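Local coordinates for protein beta chain (Acipenser persicus, PDB 6IYH) that probably carries oxygen as the beta-type subunit of a four-chain haemoglobin, binding a haem group within a globin fold, at residues V28-L31 with W36-R39; L30-P35 with A51-N56. All blocks are in the same frame, centred on the assembly; numbering follows the deposited sequence.

In the fold
Both contacts start from the C-terminal end of helix 19-33, overlap at Leu-30 and Leu-31, of which Leu-31 makes contact in both, and have centres about 6 Å apart on the same side of the chain's centre. All the residues that touch are buried, yet the chemistry differs. Interaction 1 joins the helix end to the 3-10 turn at 36-39; it serves the carbonyl of Leu-31, which Pro-35, having no N-H, cannot, and it is partly polar, close to the haem. Interaction 2 joins the same end to the short helix 50-55 and is wholly apolar, giving way to exposed alanines. Gln-38 NE2 and Ile-53 CD1, 3.7 Å apart, bring the two into one packed corner.

Interaction 1 of 2, residues V28-L31 with W36-R39; sequences VRLL and WTQR
Gln-38 reaches back from the 3-10 turn to the last turn of helix 19-33, where its NE2 donates a hydrogen bond of 2.9 Å to Leu-31 O. The usual helical donor, four residues on, is missing because Pro-35 has no N-H. The N-H points fairly straight at the oxygen (157°), which lies near the plane of the glutamine amide, whereas the nitrogen sits above the carbonyl plane rather than on a lone pair. CG of Gln-38 stands anti to its carbonyl carbon (chi1 -66°), and the chain runs extended beyond it (chi2 157°), which carries the amide out to this carbonyl. Its methylene CG also packs against Leu-31 CD2, at 4.0 Å, so glutamine suits the place by pairing an apolar stem with a donor. With an alanine here, Leu-31 O would probably lose this donor and a gap would open beside Leu-31 CD2 and Ile-53.

Thr-37 points toward the helix with OG1 between its backbone N and carbonyl carbon. The hydroxyl is hydrogen-bonded to Tyr-34 O; Leu-30 O lies farther off, 3.4 Å from Thr-37 OG1, as a weak second partner. Leu-31 CD2 comes within 3.5 Å of Thr-37 OG1. The methyl CG2 lies against Leu-30 CD1 (4.1 Å), and the residue also lines the haem pocket.

The contact joins the globin B helix to the 3-10 C helix. Around it, Thr-37 touches Asn-101 of helix 100-117, Leu-31 packs on Val-59 of helix 57-75, and Gln-38 meets Ile-53 of helix 50-55.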
# COMPACT_ATOMS: atom_id res chain seq x y z
N VAL B 28 -21.41 1.60 -3.29
CA VAL B 28 -21.65 0.44 -4.11
C VAL B 28 -20.36 -0.06 -4.73
O VAL B 28 -20.05 -1.27 -4.69
CB VAL B 28 -22.71 0.67 -5.19
CG1 VAL B 28 -22.79 -0.49 -6.13
CG2 VAL B 28 -24.05 0.89 -4.51
N ARG B 29 -19.64 0.87 -5.34
CA ARG B 29 -18.37 0.54 -5.93
C ARG B 29 -17.40 0.01 -4.93
O ARG B 29 -16.72 -0.98 -5.25
CB ARG B 29 -17.78 1.67 -6.78
CG ARG B 29 -18.61 1.94 -8.07
CD ARG B 29 -18.10 3.18 -8.78
NE ARG B 29 -19.02 3.50 -9.86
CZ ARG B 29 -18.93 2.98 -11.08
NH1 ARG B 29 -17.92 2.18 -11.43
NH2 ARG B 29 -19.86 3.26 -11.96
N LEU B 30 -17.32 0.59 -3.72
CA LEU B 30 -16.44 0.08 -2.74
C LEU B 30 -16.74 -1.41 -2.48
O LEU B 30 -15.87 -2.28 -2.43
CB LEU B 30 -16.49 0.87 -1.43
CG LEU B 30 -15.60 0.33 -0.35
CD1 LEU B 30 -14.16 0.62 -0.62
CD2 LEU B 30 -16.03 0.84 1.00
N LEU B 31 -18.01 -1.68 -2.25
CA LEU B 31 -18.43 -3.05 -1.84
C LEU B 31 -18.34 -4.09 -2.98
O LEU B 31 -18.07 -5.30 -2.70
CB LEU B 31 -19.85 -2.98 -1.29
CG LEU B 31 -20.02 -2.17 -0.01
CD1 LEU B 31 -21.52 -2.07 0.27
CD2 LEU B 31 -19.31 -2.86 1.14
N TRP B 36 -14.11 -7.60 0.16
CA TRP B 36 -13.73 -7.83 1.53
C TRP B 36 -14.20 -6.79 2.47
O TRP B 36 -14.42 -7.09 3.63
CB TRP B 36 -12.25 -8.04 1.66
CG TRP B 36 -11.39 -6.97 1.05
CD1 TRP B 36 -10.96 -5.81 1.65
CD2 TRP B 36 -10.86 -6.96 -0.26
NE1 TRP B 36 -10.20 -5.10 0.80
CE2 TRP B 36 -10.12 -5.77 -0.39
CE3 TRP B 36 -10.97 -7.82 -1.36
CZ2 TRP B 36 -9.42 -5.47 -1.51
CZ3 TRP B 36 -10.31 -7.51 -2.48
CH2 TRP B 36 -9.58 -6.31 -2.57
N THR B 37 -14.46 -5.58 1.96
CA THR B 37 -14.99 -4.56 2.78
C THR B 37 -16.40 -4.85 3.27
O THR B 37 -16.80 -4.20 4.22
CB THR B 37 -15.00 -3.16 2.04
OG1 THR B 37 -15.80 -3.20 0.85
CG2 THR B 37 -13.54 -2.76 1.67
N GLN B 38 -17.11 -5.77 2.62
CA GLN B 38 -18.41 -6.21 3.03
C GLN B 38 -18.39 -6.71 4.52
O GLN B 38 -19.42 -6.58 5.23
CB GLN B 38 -19.01 -7.27 2.11
CG GLN B 38 -19.35 -6.84 0.67
CD GLN B 38 -19.39 -7.99 -0.28
OE1 GLN B 38 -19.60 -9.14 0.16
NE2 GLN B 38 -19.21 -7.75 -1.57
N ARG B 39 -17.24 -7.19 4.98
CA ARG B 39 -17.15 -7.72 6.35
C ARG B 39 -17.43 -6.64 7.38
O ARG B 39 -17.82 -6.96 8.51
CB ARG B 39 -15.79 -8.34 6.65
CG ARG B 39 -14.63 -7.35 6.93
CD ARG B 39 -13.32 -8.02 7.37
NE ARG B 39 -13.48 -8.77 8.59
CZ ARG B 39 -13.51 -8.24 9.81
NH1 ARG B 39 -13.40 -6.94 10.00
NH2 ARG B 39 -13.62 -9.02 10.88

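Interaction 2 of 2, residues L30-P35 with A51-N56; sequences LLVVYP and AAIAGN
Ile-53 drives its long branch from helix 50-55 against the end of helix 19-33, where CD1 lies 3.8 Å from Val-32 CG2 and 3.9 Å from Leu-31 CB. Its shorter branch, CG2, meets Leu-31 CD1 at 4.1 Å, so both arms of the isoleucine are in use. CG1 lies anti to the carbonyl carbon (chi1 -69°) and the chain continues extended, which sends CD1 across to the neighbouring helix. Val-32 answers with the methyl that stands anti to its own carbonyl carbon. Branched aliphatic residues suit this buried meeting, which is made by van der Waals packing with no hydrogen bond between the segments.

The whole contact buries 143 Å² between the two segments. Beyond Ile-53 the short helix turns Ala-51 and Ala-54 to the solvent, and their methyl groups stay clear of residues 30-35. Asn-56 instead serves as N-cap of helix 57-75: its OD1 accepts from Val-59 N while ND2 bonds to Phe-44 O.

In globin terms the B helix meets the short D helix. Helix 50-55 packs by Ile-53 on the end of helix 19-33 and leads through Asn-56 into helix 57-75, whose Val-59 also meets Leu-31.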
# COMPACT_ATOMS: atom_id res chain seq x y z
N LEU B 30 -17.32 0.59 -3.72
CA LEU B 30 -16.44 0.08 -2.74
C LEU B 30 -16.74 -1.41 -2.48
O LEU B 30 -15.87 -2.28 -2.43
CB LEU B 30 -16.49 0.87 -1.43
CG LEU B 30 -15.60 0.33 -0.35
CD1 LEU B 30 -14.16 0.62 -0.62
CD2 LEU B 30 -16.03 0.84 1.00
N LEU B 31 -18.01 -1.68 -2.25
CA LEU B 31 -18.43 -3.05 -1.84
C LEU B 31 -18.34 -4.09 -2.98
O LEU B 31 -18.07 -5.30 -2.70
CB LEU B 31 -19.85 -2.98 -1.29
CG LEU B 31 -20.02 -2.17 -0.01
CD1 LEU B 31 -21.52 -2.07 0.27
CD2 LEU B 31 -19.31 -2.86 1.14
N VAL B 32 -18.50 -3.64 -4.22
CA VAL B 32 -18.36 -4.54 -5.36
C VAL B 32 -16.87 -4.72 -5.72
O VAL B 32 -16.43 -5.90 -5.97
CB VAL B 32 -19.16 -4.04 -6.60
CG1 VAL B 32 -18.78 -4.84 -7.86
CG2 VAL B 32 -20.66 -4.11 -6.27
N VAL B 33 -16.10 -3.64 -5.81
CA VAL B 33 -14.77 -3.73 -6.32
C VAL B 33 -13.81 -4.32 -5.28
O VAL B 33 -12.81 -4.97 -5.62
CB VAL B 33 -14.29 -2.36 -6.85
CG1 VAL B 33 -12.84 -2.31 -7.27
CG2 VAL B 33 -15.19 -1.85 -7.98
N TYR B 34 -14.02 -3.95 -4.01
CA TYR B 34 -13.19 -4.43 -2.88
C TYR B 34 -14.07 -5.21 -1.94
O TYR B 34 -14.31 -4.79 -0.81
CB TYR B 34 -12.62 -3.19 -2.23
CG TYR B 34 -11.92 -2.27 -3.19
CD1 TYR B 34 -10.58 -2.51 -3.62
CD2 TYR B 34 -12.59 -1.18 -3.74
CE1 TYR B 34 -9.95 -1.62 -4.52
CE2 TYR B 34 -11.96 -0.36 -4.65
CZ TYR B 34 -10.65 -0.53 -5.01
OH TYR B 34 -10.07 0.37 -5.98
N PRO B 35 -14.45 -6.42 -2.34
CA PRO B 35 -15.61 -7.06 -1.62
C PRO B 35 -15.37 -7.54 -0.20
O PRO B 35 -16.31 -7.74 0.61
CB PRO B 35 -16.00 -8.19 -2.57
CG PRO B 35 -14.83 -8.46 -3.40
CD PRO B 35 -14.17 -7.13 -3.59
N ALA B 51 -25.83 -7.03 -7.68
CA ALA B 51 -27.18 -6.61 -7.84
C ALA B 51 -27.81 -6.32 -6.45
O ALA B 51 -28.52 -5.25 -6.27
CB ALA B 51 -27.98 -7.71 -8.57
N ALA B 52 -27.50 -7.21 -5.52
CA ALA B 52 -28.00 -7.04 -4.12
C ALA B 52 -27.46 -5.76 -3.46
O ALA B 52 -28.17 -5.02 -2.80
CB ALA B 52 -27.62 -8.24 -3.30
N ILE B 53 -26.18 -5.49 -3.68
CA ILE B 53 -25.53 -4.29 -3.17
C ILE B 53 -26.18 -3.06 -3.76
O ILE B 53 -26.61 -2.11 -3.03
CB ILE B 53 -24.03 -4.31 -3.47
CG1 ILE B 53 -23.30 -5.40 -2.63
CG2 ILE B 53 -23.43 -2.95 -3.23
CD1 ILE B 53 -21.92 -5.79 -3.13
N ALA B 54 -26.30 -3.02 -5.09
CA ALA B 54 -26.80 -1.83 -5.77
C ALA B 54 -28.21 -1.50 -5.44
O ALA B 54 -28.58 -0.37 -5.42
CB ALA B 54 -26.65 -2.01 -7.29
N GLY B 55 -29.01 -2.50 -5.12
CA GLY B 55 -30.39 -2.19 -4.73
C GLY B 55 -30.67 -2.08 -3.28
O GLY B 55 -31.82 -1.87 -2.88
N ASN B 56 -29.65 -2.27 -2.44
CA ASN B 56 -29.85 -2.28 -1.01
C ASN B 56 -30.06 -0.86 -0.44
O ASN B 56 -29.15 -0.04 -0.36
CB ASN B 56 -28.64 -2.98 -0.37
CG ASN B 56 -28.79 -3.21 1.09
OD1 ASN B 56 -29.18 -2.35 1.83
ND2 ASN B 56 -28.41 -4.38 1.55